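Local coordinates for C3-degrading proteinase (CppA protein) (Streptococcus pneumoniae, PDB 3E0R) that probably degrades complement component C3 as a proteinase, and combines N- and C-terminal family regions that both belong to the glyoxalase clan, at residues I13-A18 with L196-F201; K73-I78 with E156-T161. All coordinates share one frame; numbering follows the deposited sequence.

Contact 1 (I13-A18 with L196-F201); sequences IPTLKA and LSMLKF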
loop_
_atom_site.group_PDB
_atom_site.type_symbol
_atom_site.label_atom_id
_atom_site.label_comp_id
_atom_site.label_asym_id
_atom_site.label_seq_id
_atom_site.Cartn_x
_atom_site.Cartn_y
_atom_site.Cartn_z
ATOM N N ILE A 13 -0.530 2.249 7.229
ATOM C CA ILE A 13 -1.229 2.750 6.027
ATOM C C ILE A 13 -0.240 3.454 5.039
ATOM O O ILE A 13 0.341 4.509 5.348
ATOM C CB ILE A 13 -2.391 3.676 6.379
ATOM C CG1 ILE A 13 -3.343 2.999 7.388
ATOM C CG2 ILE A 13 -3.212 4.061 5.168
ATOM C CD1 ILE A 13 -3.839 3.945 8.422
ATOM N N PRO A 14 -0.035 2.832 3.857
ATOM C CA PRO A 14 0.751 3.419 2.789
ATOM C C PRO A 14 -0.047 4.494 2.071
ATOM O O PRO A 14 -1.292 4.440 2.054
ATOM C CB PRO A 14 1.012 2.257 1.871
ATOM C CG PRO A 14 -0.182 1.318 2.123
ATOM C CD PRO A 14 -0.602 1.505 3.505
ATOM N N THR A 15 0.684 5.525 1.622
ATOM C CA THR A 15 0.203 6.558 0.722
ATOM C C THR A 15 1.001 6.384 -0.547
ATOM O O THR A 15 2.244 6.451 -0.531
ATOM C CB THR A 15 0.428 8.025 1.228
ATOM O OG1 THR A 15 -0.310 8.246 2.451
ATOM C CG2 THR A 15 0.024 9.063 0.112
ATOM N N LEU A 16 0.264 6.147 -1.636
ATOM C CA LEU A 16 0.792 6.122 -2.990
ATOM C C LEU A 16 0.394 7.421 -3.690
ATOM O O LEU A 16 -0.765 7.856 -3.626
ATOM C CB LEU A 16 0.251 4.901 -3.754
ATOM C CG LEU A 16 0.521 3.516 -3.122
ATOM C CD1 LEU A 16 -0.018 2.388 -4.040
ATOM C CD2 LEU A 16 2.044 3.256 -2.805
ATOM N N LYS A 17 1.355 8.040 -4.365
ATOM C CA LYS A 17 1.070 9.180 -5.221
ATOM C C LYS A 17 0.372 8.734 -6.532
ATOM O O LYS A 17 0.718 7.686 -7.111
ATOM C CB LYS A 17 2.326 10.004 -5.458
ATOM C CG LYS A 17 2.817 10.562 -4.177
ATOM C CD LYS A 17 4.167 11.260 -4.327
ATOM C CE LYS A 17 4.077 12.675 -4.940
ATOM N NZ LYS A 17 5.293 13.073 -5.689
ATOM N N ALA A 18 -0.657 9.509 -6.913
ATOM C CA ALA A 18 -1.556 9.229 -8.048
ATOM C C ALA A 18 -1.503 10.434 -8.965
ATOM O O ALA A 18 -1.489 11.551 -8.492
ATOM C CB ALA A 18 -2.980 9.030 -7.570
ATOM N N LEU A 196 5.292 5.225 -3.632
ATOM C CA LEU A 196 5.075 5.280 -2.195
ATOM C C LEU A 196 5.804 6.506 -1.553
ATOM O O LEU A 196 7.037 6.627 -1.656
ATOM C CB LEU A 196 5.573 3.954 -1.536
ATOM C CG LEU A 196 5.532 3.876 0.008
ATOM C CD1 LEU A 196 4.064 3.663 0.567
ATOM C CD2 LEU A 196 6.512 2.813 0.488
ATOM N N SER A 197 5.034 7.383 -0.904
ATOM C CA SER A 197 5.555 8.628 -0.390
ATOM C C SER A 197 5.452 8.760 1.114
ATOM O O SER A 197 6.214 9.508 1.709
ATOM C CB SER A 197 4.839 9.794 -1.013
ATOM O OG SER A 197 3.462 9.796 -0.693
HETATM N N MSE A 198 4.515 8.027 1.714
HETATM C CA MSE A 198 4.378 7.980 3.147
HETATM C C MSE A 198 3.902 6.633 3.660
HETATM O O MSE A 198 3.101 5.971 3.057
HETATM C CB MSE A 198 3.413 9.068 3.567
HETATM C CG MSE A 198 3.137 9.130 5.056
HETATM SE SE MSE A 198 2.204 10.786 5.434
HETATM C CE MSE A 198 0.646 10.022 6.315
ATOM N N LEU A 199 4.401 6.252 4.818
ATOM C CA LEU A 199 3.818 5.177 5.637
ATOM C C LEU A 199 3.257 5.836 6.902
ATOM O O LEU A 199 3.959 6.600 7.547
ATOM C CB LEU A 199 4.900 4.157 5.975
ATOM C CG LEU A 199 5.408 3.405 4.736
ATOM C CD1 LEU A 199 6.791 2.808 4.876
ATOM C CD2 LEU A 199 4.406 2.315 4.395
ATOM N N LYS A 200 1.988 5.609 7.218
ATOM C CA LYS A 200 1.436 6.076 8.477
ATOM C C LYS A 200 1.304 4.936 9.474
ATOM O O LYS A 200 0.782 3.886 9.145
ATOM C CB LYS A 200 0.081 6.712 8.259
ATOM C CG LYS A 200 -0.453 7.353 9.496
ATOM C CD LYS A 200 -1.899 7.537 9.530
ATOM C CE LYS A 200 -2.292 8.869 9.007
ATOM N NZ LYS A 200 -1.125 9.708 8.694
ATOM N N PHE A 201 1.803 5.139 10.689
ATOM C CA PHE A 201 1.746 4.147 11.738
ATOM C C PHE A 201 0.751 4.590 12.800
ATOM O O PHE A 201 0.937 5.624 13.457
ATOM C CB PHE A 201 3.135 3.941 12.354
ATOM C CG PHE A 201 4.179 3.616 11.344
ATOM C CD1 PHE A 201 4.606 2.324 11.165
ATOM C CD2 PHE A 201 4.752 4.614 10.579
ATOM C CE1 PHE A 201 5.554 2.030 10.216
ATOM C CE2 PHE A 201 5.696 4.338 9.668
ATOM C CZ PHE A 201 6.083 3.022 9.456
#

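Contact 2 (K73-I78 with E156-T161); sequences KLARLI and ELHLPT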
loop_
_atom_site.group_PDB
_atom_site.type_symbol
_atom_site.label_atom_id
_atom_site.label_comp_id
_atom_site.label_asym_id
_atom_site.label_seq_id
_atom_site.Cartn_x
_atom_site.Cartn_y
_atom_site.Cartn_z
ATOM N N LYS A 73 10.061 2.217 -5.198
ATOM C CA LYS A 73 10.164 1.961 -3.743
ATOM C C LYS A 73 9.104 0.907 -3.335
ATOM O O LYS A 73 9.375 -0.002 -2.566
ATOM C CB LYS A 73 10.014 3.267 -2.974
ATOM C CG LYS A 73 11.114 4.272 -3.261
ATOM C CD LYS A 73 10.914 5.546 -2.410
ATOM C CE LYS A 73 11.578 6.789 -3.026
ATOM N NZ LYS A 73 11.517 8.008 -2.143
ATOM N N LEU A 74 7.921 0.995 -3.925
ATOM C CA LEU A 74 6.892 -0.028 -3.753
ATOM C C LEU A 74 7.208 -1.117 -4.744
ATOM O O LEU A 74 7.081 -0.918 -5.938
ATOM C CB LEU A 74 5.459 0.509 -3.987
ATOM C CG LEU A 74 4.361 -0.565 -3.730
ATOM C CD1 LEU A 74 4.177 -0.805 -2.305
ATOM C CD2 LEU A 74 3.051 -0.206 -4.354
ATOM N N ALA A 75 7.664 -2.253 -4.243
ATOM C CA ALA A 75 7.887 -3.443 -5.042
ATOM C C ALA A 75 6.508 -4.063 -5.390
ATOM O O ALA A 75 6.168 -4.160 -6.564
ATOM C CB ALA A 75 8.820 -4.436 -4.299
ATOM N N ARG A 76 5.706 -4.404 -4.380
ATOM C CA ARG A 76 4.320 -4.866 -4.587
ATOM C C ARG A 76 3.413 -4.472 -3.419
ATOM O O ARG A 76 3.837 -4.545 -2.299
ATOM C CB ARG A 76 4.261 -6.386 -4.688
ATOM C CG ARG A 76 4.524 -6.999 -6.055
ATOM C CD ARG A 76 3.887 -8.388 -6.168
ATOM N NE ARG A 76 4.384 -9.256 -5.106
ATOM C CZ ARG A 76 4.209 -10.589 -5.048
ATOM N NH1 ARG A 76 3.525 -11.247 -5.964
ATOM N NH2 ARG A 76 4.715 -11.277 -4.044
ATOM N N LEU A 77 2.169 -4.082 -3.694
ATOM C CA LEU A 77 1.118 -3.978 -2.685
ATOM C C LEU A 77 0.396 -5.273 -2.623
ATOM O O LEU A 77 -0.027 -5.785 -3.648
ATOM C CB LEU A 77 0.096 -2.901 -3.050
ATOM C CG LEU A 77 -0.830 -2.349 -1.925
ATOM C CD1 LEU A 77 -0.082 -1.491 -0.916
ATOM C CD2 LEU A 77 -1.994 -1.563 -2.577
ATOM N N ILE A 78 0.205 -5.787 -1.417
ATOM C CA ILE A 78 -0.425 -7.090 -1.178
ATOM C C ILE A 78 -1.736 -6.880 -0.435
ATOM O O ILE A 78 -1.798 -6.256 0.600
ATOM C CB ILE A 78 0.524 -8.050 -0.461
ATOM C CG1 ILE A 78 1.876 -8.096 -1.198
ATOM C CG2 ILE A 78 -0.087 -9.486 -0.347
ATOM C CD1 ILE A 78 2.909 -8.854 -0.477
ATOM N N GLU A 156 5.624 -5.213 -0.177
ATOM C CA GLU A 156 7.030 -5.460 -0.362
ATOM C C GLU A 156 7.644 -4.145 -0.795
ATOM O O GLU A 156 7.072 -3.461 -1.645
ATOM C CB GLU A 156 7.257 -6.533 -1.397
ATOM C CG GLU A 156 6.950 -7.900 -0.899
ATOM C CD GLU A 156 6.526 -8.864 -1.980
ATOM O OE1 GLU A 156 6.649 -8.568 -3.188
ATOM O OE2 GLU A 156 6.090 -9.963 -1.599
ATOM N N LEU A 157 8.776 -3.762 -0.187
ATOM C CA LEU A 157 9.438 -2.500 -0.470
ATOM C C LEU A 157 10.818 -2.747 -0.992
ATOM O O LEU A 157 11.518 -3.562 -0.455
ATOM C CB LEU A 157 9.507 -1.646 0.787
ATOM C CG LEU A 157 8.173 -1.232 1.420
ATOM C CD1 LEU A 157 8.402 -0.272 2.540
ATOM C CD2 LEU A 157 7.184 -0.624 0.416
ATOM N N HIS A 158 11.205 -2.036 -2.054
ATOM C CA HIS A 158 12.520 -2.131 -2.632
ATOM C C HIS A 158 13.477 -1.171 -1.906
ATOM O O HIS A 158 13.247 0.050 -1.840
ATOM C CB HIS A 158 12.471 -1.800 -4.138
ATOM C CG HIS A 158 11.954 -2.910 -5.007
ATOM N ND1 HIS A 158 11.019 -2.699 -5.993
ATOM C CD2 HIS A 158 12.288 -4.221 -5.078
ATOM C CE1 HIS A 158 10.779 -3.836 -6.619
ATOM N NE2 HIS A 158 11.540 -4.776 -6.086
ATOM N N LEU A 159 14.543 -1.740 -1.346
ATOM C CA LEU A 159 15.496 -0.974 -0.502
ATOM C C LEU A 159 16.933 -1.203 -0.983
ATOM O O LEU A 159 17.389 -2.354 -1.040
ATOM C CB LEU A 159 15.346 -1.357 0.980
ATOM C CG LEU A 159 16.027 -0.475 2.061
ATOM C CD1 LEU A 159 15.363 0.911 2.217
ATOM C CD2 LEU A 159 16.069 -1.172 3.424
ATOM N N PRO A 160 17.660 -0.114 -1.311
ATOM C CA PRO A 160 19.062 -0.320 -1.740
ATOM C C PRO A 160 19.914 -0.993 -0.666
ATOM O O PRO A 160 19.562 -0.958 0.518
ATOM C CB PRO A 160 19.572 1.096 -2.045
ATOM C CG PRO A 160 18.332 1.968 -2.112
ATOM C CD PRO A 160 17.287 1.314 -1.284
ATOM N N THR A 161 21.026 -1.608 -1.072
ATOM C CA THR A 161 21.827 -2.379 -0.126
ATOM C C THR A 161 22.663 -1.466 0.755
ATOM O O THR A 161 22.990 -1.842 1.886
ATOM C CB THR A 161 22.720 -3.455 -0.817
ATOM O OG1 THR A 161 23.623 -2.835 -1.742
ATOM C CG2 THR A 161 21.857 -4.503 -1.528
#

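Contact 1 (I13-A18 with L196-F201)
Ile13 O accepts the shortest bond of the contact, 2.7 Å from Lys200 N, and the reciprocal bond from Ile13 N to Lys200 O makes this an antiparallel hydrogen-bonded pair. Both N-H groups aim almost straight at their acceptors, at 170°. Thr15 N then donates to the O of Met198, which is a selenomethionine in this crystal, and Thr15 O accepts from Ser197 N at 3.0 Å. Two successive residues, Ser197 and Met198, thus face the single residue Thr15, which defines a classic beta bulge, and the register moves by one before Leu16 pairs with Leu196. Thr15 meets both bulge residues: its CB lies 3.9 Å from Met198 CB, while chi1 of -63° sets OG1 beside the backbone N and leaves CG2 anti to it, where CG2 touches Ser197 OG at 3.6 Å. Ser197 CB also rests against the aliphatic part of Lys17, whose NZ bonds to the carbonyls of Asn190 and Thr193.

On the face carrying Pro14, Leu16, Leu196 and Leu199, Leu196 CD1 reaches Pro14 CB at 3.6 Å, and Leu16 CD2 lies 3.8 Å from Leu196 CB. Strand 151-159 covers part of this apolar face through Ile153, Met155 and Leu157. With axes 4.7 Å apart and directions 163° apart, the segments form a bulged antiparallel pair in the interior of a mixed beta sheet.

Contact 2 (K73-I78 with E156-T161)
Glu156, Ala75 and His158 bury the most surface here, and Glu156 binds through both backbone and side chain. Its carbonyl O accepts from Ala75 N at 2.9 Å and from Arg76 N at 3.2 Å, the two donors approaching from the same face of the carbonyl plane. The Ala75 bond is the more bent, 133° at the hydrogen. Glu156 N returns a bond to Arg76 O, so Ala75 and Arg76 both face Glu156 in a classic beta bulge.

The side chains of Arg76 and Glu156 run alongside each other in the same direction. Arg76 grips the carboxylate side-on: NE meets OE1 of Glu156 at 3.0 Å from above the carboxylate plane, whereas NH2 reaches OE2 of Glu156 at 3.1 Å on its syn side. The two flat groups are turned 33° apart, and these two bonds together limit rotation of the carboxylate. Glu110 engages Arg76 NH1, giving the guanidinium a second acidic partner, and Ile78 CD1 lies against Glu156 OE2.

Beyond the bulge, His158 N donates to Lys73 O at 2.8 Å. Ala75 CB is modelled over one face of the His158 ring, too close to be reliable, so that detail is doubtful; ND1 of the ring is bonded to Lys72 O. On the face opposite Arg76 and Glu156, Leu74 CD1 approaches Leu157 CD2 at 4.1 Å. Strand 74-81 lies between two neighbours: backbone bonds join Leu77 to Leu118 and Leu120 of strand 118-122 on one edge, and strand 151-159, itself flanked by strand 176-180, pairs with the other.

Overall arrangement
From the N terminus, strand 9-18 supplies the first half of contact 1; after helix 21-31 and strands 35-39, 43-47 and 53-59, the chain reaches strand 74-81, the first half of contact 2. Strand 151-159 closes the inner loop, with 77 residues between the segments of contact 2; strand 196-203 closes the outer one, with 177 between those of contact 1. Contact 2 is thus nested inside contact 1. Each joins the N-terminal family region to the C-terminal one, but in a different mixed sheet. The centres of the two contacts lie about 12 Å apart, and the sheets meet through apolar side chains: Leu196 CD2 is 3.5 Å from Leu157 CD2, while Leu16 CD2 is 3.9 Å from Leu74 CD2.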